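Local coordinates for programmed Cell Death Protein 5 Homolog (Leishmania major, PDB 6VMT), which probably binds DNA, belongs to the PDCD5 family and is built almost entirely of helices, at residues G61-I70 and L91-E99. Sequence-based numbering, arbitrary orientation.
Sequences GRSQAVEMHI and LLGQMANQE
The CA atoms of Val66 and Leu91, and of Arg62 and Met95, are the nearest across the contact where segments 61-70 and 91-99 cross, their axes 9.2 Å apart at closest approach and running at 120° to each other. The contact packs helix 46-75 against helix 85-103 in the helical bundle of the PDCD5-family fold, which the C-terminal part of helix 12-43 joins through Lys36 and Leu40 at Glu67. Val66 lies at the centre of the apolar packing: its CG2 branch is 3.8 Å from Leu91 CB and also touches Leu92 CD2 and Met95 CG. CG1 of the same valine meets Leu91 CD1, which reaches on to Ile70 CG1 at 3.9 Å. Leu92 CD2 rests on the backbone of Ser63, whose OG is hydrogen-bonded to Leu52 O, earlier in helix 46-75. Met95 bends at chi2, carrying its methyl CE across the His69 side chain at about a right angle, 3.9 Å from His69 CB, while its CG lies near Ala65 CB. At the Arg62 end the packing turns polar. Arg62 bends at chi2 and chi3, laying its aliphatic part beside the Glu99 carboxylate, with Ala96 CB over one face of the guanidinium, offset toward its rim. Glu99 OE1 sits at the guanidinium edge, although the two flat groups are turned 32° apart. The salt bridge includes a weak but fairly straight hydrogen bond, Arg62 NH2 to Glu99 OE1, 3.3 Å long with an N-H...O angle of 164°.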
ATOM      1  N   GLY A  61      -7.442  -6.533   1.623  1.00 75.02           N
ATOM      2  CA  GLY A  61      -7.844  -5.316   2.356  1.00 79.34           C
ATOM      3  C   GLY A  61      -7.169  -5.225   3.713  1.00 77.37           C
ATOM      4  O   GLY A  61      -6.894  -4.105   4.195  1.00 84.90           O
ATOM      5  N   ARG A  62      -6.939  -6.375   4.339  1.00 80.75           N
ATOM      6  CA  ARG A  62      -6.404  -6.468   5.715  1.00 67.97           C
ATOM      7  C   ARG A  62      -4.938  -6.062   5.687  1.00 68.11           C
ATOM      8  O   ARG A  62      -4.578  -5.082   6.338  1.00 63.43           O
ATOM      9  CB  ARG A  62      -6.507  -7.908   6.204  1.00 69.67           C
ATOM     10  CG  ARG A  62      -6.237  -8.055   7.687  1.00 75.39           C
ATOM     11  CD  ARG A  62      -7.385  -8.806   8.307  1.00 81.70           C
ATOM     12  NE  ARG A  62      -7.122 -10.231   8.417  1.00 84.49           N
ATOM     13  CZ  ARG A  62      -8.069 -11.139   8.578  1.00 81.55           C
ATOM     14  NH1 ARG A  62      -7.741 -12.415   8.693  1.00 88.72           N
ATOM     15  NH2 ARG A  62      -9.335 -10.760   8.631  1.00 75.88           N
ATOM     16  N   SER A  63      -4.166  -6.816   4.907  1.00 68.98           N
ATOM     17  CA  SER A  63      -2.725  -6.629   4.637  1.00 69.54           C
ATOM     18  C   SER A  63      -2.474  -5.204   4.162  1.00 64.11           C
ATOM     19  O   SER A  63      -1.453  -4.628   4.542  1.00 79.70           O
ATOM     20  CB  SER A  63      -2.257  -7.626   3.632  1.00 76.75           C
ATOM     21  OG  SER A  63      -1.277  -7.044   2.798  1.00 91.32           O
ATOM     22  N   GLN A  64      -3.395  -4.652   3.388  1.00 69.47           N
ATOM     23  CA  GLN A  64      -3.294  -3.266   2.878  1.00 72.92           C
ATOM     24  C   GLN A  64      -3.515  -2.275   4.020  1.00 64.19           C
ATOM     25  O   GLN A  64      -2.828  -1.253   4.029  1.00 73.61           O
ATOM     26  CB  GLN A  64      -4.287  -3.040   1.745  1.00 93.30           C
ATOM     27  CG  GLN A  64      -4.604  -1.572   1.501  1.00106.98           C
ATOM     28  CD  GLN A  64      -5.432  -1.377   0.256  1.00108.32           C
ATOM     29  OE1 GLN A  64      -5.220  -2.034  -0.763  1.00109.99           O
ATOM     30  NE2 GLN A  64      -6.384  -0.462   0.336  1.00111.73           N
ATOM     31  N   ALA A  65      -4.435  -2.535   4.946  1.00 65.85           N
ATOM     32  CA  ALA A  65      -4.695  -1.609   6.082  1.00 69.43           C
ATOM     33  C   ALA A  65      -3.439  -1.476   6.961  1.00 67.19           C
ATOM     34  O   ALA A  65      -3.219  -0.401   7.541  1.00 77.14           O
ATOM     35  CB  ALA A  65      -5.893  -2.054   6.885  1.00 69.22           C
ATOM     36  N   VAL A  66      -2.629  -2.526   7.053  1.00 62.54           N
ATOM     37  CA  VAL A  66      -1.392  -2.539   7.885  1.00 59.23           C
ATOM     38  C   VAL A  66      -0.330  -1.688   7.185  1.00 54.69           C
ATOM     39  O   VAL A  66       0.200  -0.781   7.826  1.00 60.87           O
ATOM     40  CB  VAL A  66      -0.920  -3.986   8.127  1.00 62.97           C
ATOM     41  CG1 VAL A  66       0.545  -4.061   8.509  1.00 64.84           C
ATOM     42  CG2 VAL A  66      -1.772  -4.666   9.179  1.00 67.42           C
ATOM     43  N   GLU A  67      -0.030  -2.011   5.924  1.00 53.15           N
ATOM     44  CA  GLU A  67       0.919  -1.285   5.056  1.00 48.31           C
ATOM     45  C   GLU A  67       0.600   0.208   5.151  1.00 44.06           C
ATOM     46  O   GLU A  67       1.489   0.972   5.463  1.00 50.51           O
ATOM     47  CB  GLU A  67       0.815  -1.828   3.633  1.00 59.34           C
ATOM     48  CG  GLU A  67       1.342  -3.257   3.430  1.00 58.95           C
ATOM     49  CD  GLU A  67       1.232  -3.773   1.984  1.00 74.38           C
ATOM     50  OE1 GLU A  67       0.678  -3.042   1.115  1.00 82.07           O
ATOM     51  OE2 GLU A  67       1.688  -4.908   1.696  1.00 82.22           O
ATOM     52  N   MET A  68      -0.648   0.621   5.007  1.00 50.67           N
ATOM     53  CA  MET A  68      -1.017   2.055   5.179  1.00 52.61           C
ATOM     54  C   MET A  68      -0.515   2.522   6.531  1.00 48.16           C
ATOM     55  O   MET A  68      -0.026   3.614   6.637  1.00 64.30           O
ATOM     56  CB  MET A  68      -2.531   2.300   5.165  1.00 62.95           C
ATOM     57  CG  MET A  68      -3.127   2.612   3.771  1.00 80.86           C
ATOM     58  SD  MET A  68      -4.980   2.595   3.716  1.00 71.36           S
ATOM     59  CE  MET A  68      -5.355   4.044   4.703  1.00 83.02           C
ATOM     60  N   HIS A  69      -0.798   1.764   7.568  1.00 60.00           N
ATOM     61  CA  HIS A  69      -0.531   2.189   8.957  1.00 56.12           C
ATOM     62  C   HIS A  69       0.977   2.257   9.164  1.00 50.58           C
ATOM     63  O   HIS A  69       1.437   3.257   9.710  1.00 50.94           O
ATOM     64  CB  HIS A  69      -1.154   1.236   9.971  1.00 56.38           C
ATOM     65  CG  HIS A  69      -0.838   1.616  11.378  1.00 57.66           C
ATOM     66  ND1 HIS A  69      -1.456   2.686  12.019  1.00 62.63           N
ATOM     67  CD2 HIS A  69       0.055   1.115  12.247  1.00 49.72           C
ATOM     68  CE1 HIS A  69      -0.972   2.801  13.235  1.00 58.68           C
ATOM     69  NE2 HIS A  69      -0.040   1.846  13.390  1.00 54.65           N
ATOM     70  N   ILE A  70       1.703   1.208   8.784  1.00 48.31           N
ATOM     71  CA  ILE A  70       3.179   1.141   8.996  1.00 48.45           C
ATOM     72  C   ILE A  70       3.801   2.360   8.330  1.00 49.12           C
ATOM     73  O   ILE A  70       4.621   3.006   8.935  1.00 60.88           O
ATOM     74  CB  ILE A  70       3.757  -0.141   8.406  1.00 49.64           C
ATOM     75  CG1 ILE A  70       3.384  -1.361   9.239  1.00 51.81           C
ATOM     76  CG2 ILE A  70       5.252   0.001   8.224  1.00 52.52           C
ATOM     77  CD1 ILE A  70       3.606  -2.656   8.536  1.00 51.26           C
ATOM     78  N   LEU A  91      -0.230  -6.605  14.254  1.00 65.29           N
ATOM     79  CA  LEU A  91      -1.083  -5.618  13.518  1.00 49.53           C
ATOM     80  C   LEU A  91      -2.133  -6.358  12.679  1.00 48.77           C
ATOM     81  O   LEU A  91      -3.319  -6.000  12.773  1.00 54.78           O
ATOM     82  CB  LEU A  91      -0.219  -4.725  12.625  1.00 51.89           C
ATOM     83  CG  LEU A  91       0.737  -3.734  13.297  1.00 47.49           C
ATOM     84  CD1 LEU A  91       1.426  -2.900  12.246  1.00 50.16           C
ATOM     85  CD2 LEU A  91       0.027  -2.807  14.250  1.00 49.89           C
ATOM     86  N   LEU A  92      -1.756  -7.383  11.917  1.00 45.76           N
ATOM     87  CA  LEU A  92      -2.745  -8.171  11.115  1.00 50.83           C
ATOM     88  C   LEU A  92      -3.885  -8.726  11.991  1.00 54.49           C
ATOM     89  O   LEU A  92      -5.043  -8.668  11.589  1.00 58.31           O
ATOM     90  CB  LEU A  92      -2.009  -9.314  10.437  1.00 49.92           C
ATOM     91  CG  LEU A  92      -1.257  -8.927   9.170  1.00 47.74           C
ATOM     92  CD1 LEU A  92      -0.426 -10.081   8.672  1.00 54.74           C
ATOM     93  CD2 LEU A  92      -2.207  -8.509   8.092  1.00 45.93           C
ATOM     94  N   GLY A  93      -3.592  -9.238  13.172  1.00 55.79           N
ATOM     95  CA  GLY A  93      -4.657  -9.588  14.121  1.00 54.10           C
ATOM     96  C   GLY A  93      -5.496  -8.385  14.498  1.00 51.29           C
ATOM     97  O   GLY A  93      -6.698  -8.510  14.492  1.00 61.10           O
ATOM     98  N   GLN A  94      -4.893  -7.251  14.827  1.00 54.15           N
ATOM     99  CA  GLN A  94      -5.640  -6.083  15.350  1.00 55.18           C
ATOM    100  C   GLN A  94      -6.618  -5.572  14.295  1.00 58.08           C
ATOM    101  O   GLN A  94      -7.663  -5.043  14.682  1.00 63.32           O
ATOM    102  CB  GLN A  94      -4.692  -4.948  15.719  1.00 65.71           C
ATOM    103  CG  GLN A  94      -3.872  -5.200  16.979  1.00 77.39           C
ATOM    104  CD  GLN A  94      -3.342  -3.919  17.587  1.00 76.00           C
ATOM    105  OE1 GLN A  94      -4.088  -3.151  18.188  1.00 82.91           O
ATOM    106  NE2 GLN A  94      -2.045  -3.676  17.444  1.00 73.69           N
ATOM    107  N   MET A  95      -6.267  -5.645  13.012  1.00 67.41           N
ATOM    108  CA  MET A  95      -7.141  -5.086  11.956  1.00 66.76           C
ATOM    109  C   MET A  95      -8.247  -6.123  11.773  1.00 63.31           C
ATOM    110  O   MET A  95      -9.424  -5.754  11.984  1.00 58.06           O
ATOM    111  CB  MET A  95      -6.424  -4.756  10.631  1.00 68.09           C
ATOM    112  CG  MET A  95      -5.188  -3.810  10.761  1.00 67.62           C
ATOM    113  SD  MET A  95      -5.415  -2.054  11.303  1.00 54.23           S
ATOM    114  CE  MET A  95      -3.736  -1.418  11.272  1.00 48.62           C
ATOM    115  N   ALA A  96      -7.893  -7.385  11.516  1.00 58.01           N
ATOM    116  CA  ALA A  96      -8.879  -8.494  11.450  1.00 63.49           C
ATOM    117  C   ALA A  96      -9.921  -8.291  12.549  1.00 64.50           C
ATOM    118  O   ALA A  96     -11.127  -8.276  12.299  1.00 72.06           O
ATOM    119  CB  ALA A  96      -8.212  -9.827  11.636  1.00 61.26           C
ATOM    120  N   ASN A  97      -9.427  -8.111  13.756  1.00 66.72           N
ATOM    121  CA  ASN A  97     -10.272  -8.021  14.955  1.00 70.44           C
ATOM    122  C   ASN A  97     -11.233  -6.848  14.833  1.00 70.17           C
ATOM    123  O   ASN A  97     -12.398  -7.016  15.178  1.00 82.39           O
ATOM    124  CB  ASN A  97      -9.430  -7.888  16.206  1.00 74.32           C
ATOM    125  CG  ASN A  97     -10.255  -8.349  17.363  1.00 76.20           C
ATOM    126  OD1 ASN A  97     -10.909  -9.390  17.259  1.00 81.54           O
ATOM    127  ND2 ASN A  97     -10.311  -7.519  18.385  1.00 82.98           N
ATOM    128  N   GLN A  98     -10.740  -5.706  14.367  1.00 84.95           N
ATOM    129  CA  GLN A  98     -11.520  -4.447  14.265  1.00 76.85           C
ATOM    130  C   GLN A  98     -12.440  -4.502  13.045  1.00 76.07           C
ATOM    131  O   GLN A  98     -13.447  -3.806  13.080  1.00 67.72           O
ATOM    132  CB  GLN A  98     -10.575  -3.259  14.186  1.00 84.80           C
ATOM    133  CG  GLN A  98     -11.046  -2.094  15.028  1.00102.88           C
ATOM    134  CD  GLN A  98     -11.200  -2.457  16.485  1.00108.22           C
ATOM    135  OE1 GLN A  98     -10.383  -3.179  17.058  1.00101.00           O
ATOM    136  NE2 GLN A  98     -12.255  -1.938  17.098  1.00111.27           N
ATOM    137  N   GLU A  99     -12.095  -5.298  12.021  1.00 84.79           N
ATOM    138  CA  GLU A  99     -12.960  -5.600  10.845  1.00 87.25           C
ATOM    139  C   GLU A  99     -14.224  -6.277  11.374  1.00 92.94           C
ATOM    140  O   GLU A  99     -15.319  -5.799  11.052  1.00100.25           O
ATOM    141  CB  GLU A  99     -12.262  -6.490   9.798  1.00 89.08           C
ATOM    142  CG  GLU A  99     -11.422  -5.719   8.778  1.00 94.56           C
ATOM    143  CD  GLU A  99     -10.359  -6.472   7.971  1.00101.12           C
ATOM    144  OE1 GLU A  99     -10.464  -7.728   7.866  1.00 92.02           O
ATOM    145  OE2 GLU A  99      -9.413  -5.794   7.434  1.00 89.71           O
TER